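Local coordinates for protein membrane-anchored mycosin mycp1 (Mycobacterium smegmatis, PDB 4KB5) that cleaves EspB as a subtilisin-like serine protease and may help regulate ESX-1 secretion and virulence, at residues H101-A106 and L289-Q294; V258-Q263 and S312-Y317; T60-T65 and V325-P330. One frame throughout, in Å; residues are numbered along the deposited sequence.

Interaction 1: residues H101-A106 and L289-Q294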
loop_
_atom_site.group_PDB
_atom_site.type_symbol
_atom_site.label_atom_id
_atom_site.label_comp_id
_atom_site.label_asym_id
_atom_site.label_seq_id
_atom_site.Cartn_x
_atom_site.Cartn_y
_atom_site.Cartn_z
ATOM N N HIS A 101 7.194 11.401 -1.520
ATOM C CA HIS A 101 6.119 10.434 -1.487
ATOM C C HIS A 101 6.143 9.573 -0.256
ATOM O O HIS A 101 5.230 9.633 0.582
ATOM C CB HIS A 101 6.140 9.582 -2.753
ATOM C CG HIS A 101 4.901 8.766 -2.913
ATOM N ND1 HIS A 101 4.768 7.554 -2.352
ATOM C CD2 HIS A 101 3.680 9.065 -3.513
ATOM C CE1 HIS A 101 3.535 7.084 -2.610
ATOM N NE2 HIS A 101 2.876 8.008 -3.321
ATOM N N GLY A 102 7.190 8.765 -0.116
ATOM C CA GLY A 102 7.287 7.864 1.027
ATOM C C GLY A 102 7.186 8.562 2.373
ATOM O O GLY A 102 6.625 8.008 3.322
ATOM N N THR A 103 7.720 9.781 2.455
ATOM C CA THR A 103 7.676 10.550 3.698
ATOM C C THR A 103 6.229 10.829 4.124
ATOM O O THR A 103 5.887 10.689 5.289
ATOM C CB THR A 103 8.449 11.900 3.576
ATOM O OG1 THR A 103 9.802 11.653 3.167
ATOM C CG2 THR A 103 8.469 12.627 4.905
ATOM N N MET A 104 5.406 11.231 3.173
ATOM C CA MET A 104 3.983 11.500 3.413
ATOM C C MET A 104 3.164 10.225 3.682
ATOM O O MET A 104 2.187 10.256 4.456
ATOM C CB MET A 104 3.387 12.271 2.232
ATOM C CG MET A 104 3.831 13.739 2.178
ATOM S SD MET A 104 5.122 14.060 0.957
ATOM C CE MET A 104 4.132 14.238 -0.519
ATOM N N THR A 105 3.567 9.117 3.055
ATOM C CA THR A 105 2.945 7.804 3.310
ATOM C C THR A 105 3.142 7.424 4.770
ATOM O O THR A 105 2.180 7.067 5.461
ATOM C CB THR A 105 3.534 6.703 2.401
ATOM O OG1 THR A 105 3.406 7.101 1.030
ATOM C CG2 THR A 105 2.788 5.386 2.595
ATOM N N ALA A 106 4.392 7.525 5.232
ATOM C CA ALA A 106 4.776 7.225 6.617
ATOM C C ALA A 106 4.073 8.117 7.636
ATOM O O ALA A 106 3.717 7.666 8.726
ATOM C CB ALA A 106 6.301 7.341 6.783
ATOM N N LEU A 289 2.692 15.140 6.241
ATOM C CA LEU A 289 3.849 15.857 6.789
ATOM C C LEU A 289 5.019 15.759 5.837
ATOM O O LEU A 289 5.188 14.738 5.157
ATOM C CB LEU A 289 4.263 15.304 8.163
ATOM C CG LEU A 289 3.253 15.365 9.309
ATOM C CD1 LEU A 289 3.876 14.840 10.598
ATOM C CD2 LEU A 289 2.670 16.766 9.517
ATOM N N GLY A 290 5.835 16.815 5.805
ATOM C CA GLY A 290 6.936 16.921 4.850
ATOM C C GLY A 290 8.263 16.516 5.445
ATOM O O GLY A 290 8.314 15.853 6.496
ATOM N N TYR A 291 9.345 16.936 4.783
ATOM C CA TYR A 291 10.699 16.525 5.177
ATOM C C TYR A 291 11.135 17.021 6.551
ATOM O O TYR A 291 12.008 16.418 7.161
ATOM C CB TYR A 291 11.736 16.917 4.128
ATOM C CG TYR A 291 11.499 16.324 2.752
ATOM C CD1 TYR A 291 12.104 16.880 1.619
ATOM C CD2 TYR A 291 10.650 15.216 2.575
ATOM C CE1 TYR A 291 11.894 16.345 0.357
ATOM C CE2 TYR A 291 10.429 14.680 1.324
ATOM C CZ TYR A 291 11.041 15.242 0.220
ATOM O OH TYR A 291 10.820 14.685 -1.013
ATOM N N ASP A 292 10.535 18.105 7.038
ATOM C CA ASP A 292 10.850 18.604 8.379
ATOM C C ASP A 292 9.765 18.229 9.388
ATOM O O ASP A 292 9.820 18.628 10.548
ATOM C CB ASP A 292 11.080 20.126 8.351
ATOM C CG ASP A 292 12.210 20.524 7.418
ATOM O OD1 ASP A 292 13.316 19.963 7.547
ATOM O OD2 ASP A 292 11.994 21.393 6.551
ATOM N N GLY A 293 8.783 17.444 8.947
ATOM C CA GLY A 293 7.688 17.049 9.825
ATOM C C GLY A 293 6.653 18.145 9.980
ATOM O O GLY A 293 5.853 18.123 10.915
ATOM N N GLN A 294 6.681 19.097 9.053
ATOM C CA GLN A 294 5.717 20.181 8.980
ATOM C C GLN A 294 4.606 19.756 8.020
ATOM O O GLN A 294 4.870 18.985 7.102
ATOM C CB GLN A 294 6.399 21.452 8.446
ATOM C CG GLN A 294 6.520 21.554 6.908
ATOM C CD GLN A 294 7.523 20.571 6.265
ATOM O OE1 GLN A 294 8.105 19.706 6.930
ATOM N NE2 GLN A 294 7.714 20.704 4.948
#
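The Tyr291 ring meets Thr103 at CD2 and CE2. Thr103 OG1 approaches the ring obliquely and lies 3.6 Å from Tyr291 CE2. The two side chains cross at about a right angle. At the far end of the ring, Tyr291 OH bonds to Ala30 O of the N-terminal extension, next to Cys29, which is disulfide-bonded to Cys98. The other flat group is the His101 imidazole, which takes no part in the contact with residues 289-294. It stacks on the Phe313 ring, and its ND1 is hydrogen-bonded to Asp70 OD1. This is the subtilisin-like fold: His101, inferred to belong to the catalytic triad with Asp70 and Ser312, is the N-cap of helix 102-110. Residues 289-294 form a loop beside the first turn of that helix.

Thr103 meets the loop with both branches. With chi1 at -56°, OG1 turns to the ring and CG2, opposite the backbone N, turns to the loop carbonyls. Thr103 CG2 is 3.6 Å from Gly290 O and 3.9 Å from Leu289 O. The hydroxyl has its polar partners elsewhere, in Asp97 OD1 and Asn74 N; Asp97 OD1 also bonds to His101 N.

One residue further on, Met104 CG lies 3.4 Å from Leu289 O. No hydrogen bond joins the two segments themselves; Met104 O bonds to Ser288 OG, just before Leu289.

The loop is shaped by its own bonds. A type I turn runs from Gly290 to Gly293, with Gly293 N bonded to Gly290 O at 3.0 Å. Gly290 N bonds to Gln294 O at 2.7 Å. The Gln294 side chain folds back over the turn, where its OE1 accepts Asp292 N at 2.9 Å, with the donor tilted 16° from the carbonyl plane.

Interaction 2: residues V258-Q263 and S312-Y317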
loop_
_atom_site.group_PDB
_atom_site.type_symbol
_atom_site.label_atom_id
_atom_site.label_comp_id
_atom_site.label_asym_id
_atom_site.label_seq_id
_atom_site.Cartn_x
_atom_site.Cartn_y
_atom_site.Cartn_z
ATOM N N VAL A 258 -6.030 -1.959 -1.346
ATOM C CA VAL A 258 -6.800 -0.766 -0.982
ATOM C C VAL A 258 -6.948 0.240 -2.116
ATOM O O VAL A 258 -5.959 0.730 -2.675
ATOM C CB VAL A 258 -6.217 -0.097 0.275
ATOM C CG1 VAL A 258 -7.103 1.059 0.738
ATOM C CG2 VAL A 258 -6.032 -1.129 1.386
ATOM N N GLY A 259 -8.196 0.536 -2.459
ATOM C CA GLY A 259 -8.511 1.549 -3.471
ATOM C C GLY A 259 -8.777 2.905 -2.830
ATOM O O GLY A 259 -8.820 3.034 -1.603
ATOM N N SER A 260 -8.993 3.912 -3.662
ATOM C CA SER A 260 -9.161 5.277 -3.165
ATOM C C SER A 260 -10.593 5.833 -3.274
ATOM O O SER A 260 -11.263 5.619 -4.285
ATOM C CB SER A 260 -8.192 6.208 -3.898
ATOM O OG SER A 260 -8.419 7.541 -3.503
ATOM N N ILE A 261 -11.041 6.542 -2.230
ATOM C CA ILE A 261 -12.254 7.390 -2.312
ATOM C C ILE A 261 -11.956 8.892 -2.132
ATOM O O ILE A 261 -10.943 9.282 -1.517
ATOM C CB ILE A 261 -13.352 7.002 -1.302
ATOM C CG1 ILE A 261 -12.810 7.028 0.134
ATOM C CG2 ILE A 261 -13.964 5.651 -1.669
ATOM C CD1 ILE A 261 -13.791 7.573 1.149
ATOM N N GLY A 262 -12.849 9.722 -2.669
ATOM C CA GLY A 262 -12.761 11.167 -2.521
ATOM C C GLY A 262 -13.589 11.687 -1.365
ATOM O O GLY A 262 -14.232 10.902 -0.644
ATOM N N GLN A 263 -13.575 13.015 -1.198
ATOM C CA GLN A 263 -14.289 13.710 -0.110
ATOM C C GLN A 263 -15.771 13.360 -0.019
ATOM O O GLN A 263 -16.326 13.304 1.075
ATOM C CB GLN A 263 -14.124 15.229 -0.238
ATOM C CG GLN A 263 -12.847 15.754 0.390
ATOM C CD GLN A 263 -12.418 17.108 -0.145
ATOM O OE1 GLN A 263 -12.131 17.268 -1.337
ATOM N NE2 GLN A 263 -12.344 18.085 0.742
ATOM N N SER A 312 -1.638 4.659 -2.762
ATOM C CA SER A 312 -0.609 4.447 -1.730
ATOM C C SER A 312 -0.989 5.098 -0.412
ATOM O O SER A 312 -0.722 4.554 0.669
ATOM C CB SER A 312 0.745 5.046 -2.162
ATOM O OG SER A 312 1.211 4.465 -3.360
ATOM N N PHE A 313 -1.578 6.287 -0.510
ATOM C CA PHE A 313 -2.056 7.015 0.661
ATOM C C PHE A 313 -3.294 6.367 1.284
ATOM O O PHE A 313 -3.405 6.276 2.521
ATOM C CB PHE A 313 -2.286 8.504 0.312
ATOM C CG PHE A 313 -1.033 9.225 -0.168
ATOM C CD1 PHE A 313 0.211 8.964 0.411
ATOM C CD2 PHE A 313 -1.095 10.154 -1.206
ATOM C CE1 PHE A 313 1.366 9.620 -0.028
ATOM C CE2 PHE A 313 0.052 10.822 -1.641
ATOM C CZ PHE A 313 1.283 10.549 -1.056
ATOM N N SER A 314 -4.218 5.902 0.440
ATOM C CA SER A 314 -5.363 5.100 0.933
ATOM C C SER A 314 -4.861 3.866 1.685
ATOM O O SER A 314 -5.319 3.561 2.798
ATOM C CB SER A 314 -6.241 4.658 -0.234
ATOM O OG SER A 314 -6.699 5.776 -0.966
ATOM N N ALA A 315 -3.895 3.168 1.078
ATOM C CA ALA A 315 -3.260 2.008 1.726
ATOM C C ALA A 315 -2.640 2.381 3.062
ATOM O O ALA A 315 -2.768 1.635 4.022
ATOM C CB ALA A 315 -2.210 1.389 0.807
ATOM N N ALA A 316 -1.967 3.539 3.131
ATOM C CA ALA A 316 -1.382 4.023 4.388
ATOM C C ALA A 316 -2.413 4.147 5.524
ATOM O O ALA A 316 -2.162 3.732 6.658
ATOM C CB ALA A 316 -0.620 5.349 4.172
ATOM N N TYR A 317 -3.589 4.699 5.237
ATOM C CA TYR A 317 -4.624 4.767 6.272
ATOM C C TYR A 317 -4.988 3.395 6.824
ATOM O O TYR A 317 -5.147 3.220 8.033
ATOM C CB TYR A 317 -5.881 5.471 5.753
ATOM C CG TYR A 317 -5.738 6.971 5.788
ATOM C CD1 TYR A 317 -5.666 7.638 7.004
ATOM C CD2 TYR A 317 -5.645 7.715 4.610
ATOM C CE1 TYR A 317 -5.527 9.006 7.059
ATOM C CE2 TYR A 317 -5.502 9.095 4.657
ATOM C CZ TYR A 317 -5.448 9.718 5.888
ATOM O OH TYR A 317 -5.290 11.064 5.974
#
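Ser314 turns its side chain toward the strand that holds Val258, Gly259 and Ser260. Its CB sits 3.3 Å from Gly259 O and 3.8 Å from Val258 CG1. A chi1 of -57° sets OG opposite the carbonyl carbon and carries it toward Ser260, where Ser314 OG lies 3.3 Å from Ser260 CB. The Ser314 hydroxyl is hydrogen-bonded to Ala281 O, on the next strand of the sheet. Ser260 OG pairs instead with Ser268 OG. Both buried hydroxyls therefore have partners outside this contact.

Val258 supplies the apolar half. Its CG1 rests on the helix backbone, 3.7 Å from Ser314 O. Its CB faces Ala315, with Val258 CB 4.3 Å from Ala315 CB. The small side chains let the backbones come close. The axes of strand 258-261 and helix 312-317 approach to 6.9 Å, and their directions differ by 107°.

The helix is the one that carries Ser312, the inferred nucleophile of the subtilase charge relay, near its N-terminal end. It packs across the parallel sheet. Strand 256-261 lies between strands 210-214 and 279-282, and Val212 of the former touches both Val258 and Ala315. Elsewhere on the helix, Ala316 packs on Ile108 and Ile109 of helix 102-110.

Interaction 3: residues T60-T65 and V325-P330; sequences TGAGVT and VKQRFP
Val64 CG2 packs on the helix end beside Lys326, with Val64 CG2 3.8 Å from Lys326 CG. Val64 CG2 is also 3.9 Å from Gln327 N. Gln327 reaches out over the loop. Its CG is anti to the backbone N (chi1 -179°), and the chain stays extended beyond that. Gln327 CG passes 3.5 Å from Ala62 O, and the amide end lies against the backbone of Thr60, Gly61 and Ala62.

That backbone is bent by a type II beta turn from Gly61 to Val64, closed by Val64 N to Gly61 O at 3.1 Å. Gly61 and Gly63 both have positive phi. The turn leads into strand 65-70, an inner strand of the parallel sheet of the subtilisin-like fold. The loop packs on the C-terminal end of helix 311-328.

Lys326 starts toward the loop but bends at chi2 (60°), and its tip leads away. Its NZ bonds to Pro330 O at 3.2 Å, just past the helix end. On the loop side, Thr60 OG1 is hydrogen-bonded to Asp125 OD2. Val64 and Lys326 both also touch Gln175.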
loop_
_atom_site.group_PDB
_atom_site.type_symbol
_atom_site.label_atom_id
_atom_site.label_comp_id
_atom_site.label_asym_id
_atom_site.label_seq_id
_atom_site.Cartn_x
_atom_site.Cartn_y
_atom_site.Cartn_z
ATOM N N THR A 60 -3.274 3.438 19.901
ATOM C CA THR A 60 -2.382 4.386 19.217
ATOM C C THR A 60 -1.307 3.688 18.360
ATOM O O THR A 60 -0.510 4.353 17.698
ATOM C CB THR A 60 -1.630 5.293 20.216
ATOM O OG1 THR A 60 -0.963 4.474 21.182
ATOM C CG2 THR A 60 -2.558 6.269 20.918
ATOM N N GLY A 61 -1.278 2.355 18.389
ATOM C CA GLY A 61 -0.237 1.591 17.698
ATOM C C GLY A 61 1.029 1.380 18.525
ATOM O O GLY A 61 2.044 0.925 17.998
ATOM N N ALA A 62 0.969 1.700 19.818
ATOM C CA ALA A 62 2.089 1.478 20.730
ATOM C C ALA A 62 2.492 0.017 20.692
ATOM O O ALA A 62 1.633 -0.870 20.768
ATOM C CB ALA A 62 1.716 1.883 22.152
ATOM N N GLY A 63 3.794 -0.227 20.555
ATOM C CA GLY A 63 4.337 -1.586 20.526
ATOM C C GLY A 63 4.322 -2.248 19.157
ATOM O O GLY A 63 4.728 -3.397 19.022
ATOM N N VAL A 64 3.867 -1.529 18.134
ATOM C CA VAL A 64 3.738 -2.118 16.807
ATOM C C VAL A 64 4.734 -1.504 15.833
ATOM O O VAL A 64 4.953 -0.299 15.847
ATOM C CB VAL A 64 2.298 -1.968 16.248
ATOM C CG1 VAL A 64 2.198 -2.570 14.847
ATOM C CG2 VAL A 64 1.284 -2.609 17.193
ATOM N N THR A 65 5.319 -2.335 14.978
ATOM C CA THR A 65 6.273 -1.868 13.979
ATOM C C THR A 65 5.673 -1.986 12.592
ATOM O O THR A 65 5.199 -3.051 12.203
ATOM C CB THR A 65 7.596 -2.676 14.072
ATOM O OG1 THR A 65 8.190 -2.444 15.354
ATOM C CG2 THR A 65 8.588 -2.273 12.988
ATOM N N VAL A 325 -5.439 -2.012 15.340
ATOM C CA VAL A 325 -6.054 -3.316 15.610
ATOM C C VAL A 325 -5.044 -4.255 16.272
ATOM O O VAL A 325 -5.370 -4.934 17.248
ATOM C CB VAL A 325 -6.641 -3.948 14.326
ATOM C CG1 VAL A 325 -7.138 -5.363 14.596
ATOM C CG2 VAL A 325 -7.758 -3.071 13.772
ATOM N N LYS A 326 -3.809 -4.253 15.768
ATOM C CA LYS A 326 -2.748 -5.105 16.319
ATOM C C LYS A 326 -2.451 -4.797 17.797
ATOM O O LYS A 326 -2.259 -5.709 18.596
ATOM C CB LYS A 326 -1.490 -5.002 15.450
ATOM C CG LYS A 326 -0.304 -5.839 15.898
ATOM C CD LYS A 326 -0.626 -7.326 15.926
ATOM C CE LYS A 326 0.579 -8.121 16.383
ATOM N NZ LYS A 326 0.241 -9.554 16.572
ATOM N N GLN A 327 -2.417 -3.517 18.163
ATOM C CA GLN A 327 -2.252 -3.158 19.571
ATOM C C GLN A 327 -3.459 -3.587 20.408
ATOM O O GLN A 327 -3.297 -4.165 21.482
ATOM C CB GLN A 327 -1.992 -1.656 19.767
ATOM C CG GLN A 327 -1.801 -1.307 21.243
ATOM C CD GLN A 327 -1.847 0.181 21.560
ATOM O OE1 GLN A 327 -1.642 0.567 22.705
ATOM N NE2 GLN A 327 -2.097 1.007 20.569
ATOM N N ARG A 328 -4.661 -3.289 19.922
ATOM C CA ARG A 328 -5.864 -3.578 20.689
ATOM C C ARG A 328 -6.130 -5.078 20.830
ATOM O O ARG A 328 -6.482 -5.539 21.920
ATOM C CB ARG A 328 -7.081 -2.865 20.117
ATOM C CG ARG A 328 -8.299 -2.965 21.028
ATOM C CD ARG A 328 -9.125 -1.703 20.983
ATOM N NE ARG A 328 -10.368 -1.835 21.735
ATOM C CZ ARG A 328 -10.536 -1.470 23.003
ATOM N NH1 ARG A 328 -9.537 -0.946 23.703
ATOM N NH2 ARG A 328 -11.714 -1.635 23.572
ATOM N N PHE A 329 -5.961 -5.830 19.739
ATOM C CA PHE A 329 -6.153 -7.288 19.764
ATOM C C PHE A 329 -4.877 -8.027 19.370
ATOM O O PHE A 329 -4.757 -8.514 18.239
ATOM C CB PHE A 329 -7.302 -7.701 18.853
ATOM C CG PHE A 329 -8.569 -6.933 19.086
ATOM C CD1 PHE A 329 -8.902 -5.852 18.271
ATOM C CD2 PHE A 329 -9.441 -7.293 20.115
ATOM C CE1 PHE A 329 -10.080 -5.148 18.468
ATOM C CE2 PHE A 329 -10.613 -6.581 20.324
ATOM C CZ PHE A 329 -10.936 -5.511 19.496
ATOM N N PRO A 330 -3.921 -8.128 20.308
ATOM C CA PRO A 330 -2.591 -8.609 19.927
ATOM C C PRO A 330 -2.515 -10.106 19.591
ATOM O O PRO A 330 -1.492 -10.555 19.077
ATOM C CB PRO A 330 -1.722 -8.262 21.146
ATOM C CG PRO A 330 -2.670 -8.154 22.287
ATOM C CD PRO A 330 -3.985 -7.715 21.723
#

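Interactions 1 and 2 touch directly, with centres 16 Å apart, at the inferred catalytic triad. His101 CE1 lies 3.5 Å from Ser312 CB, and Thr105 O is 3.5 Å from Ala316 CB. Thr105 OG1, on the helix that follows His101, also bonds to Asp70 OD2. Interaction 3 is remote: its nearest atoms are about 10 Å from interaction 1 and about 9 Å from interaction 2. It shares helix 311-328 with interaction 2, which uses the Ser312 end, while interaction 3 uses the opposite end. Its residues 60-65 enter strand 65-70, which ends at Asp70.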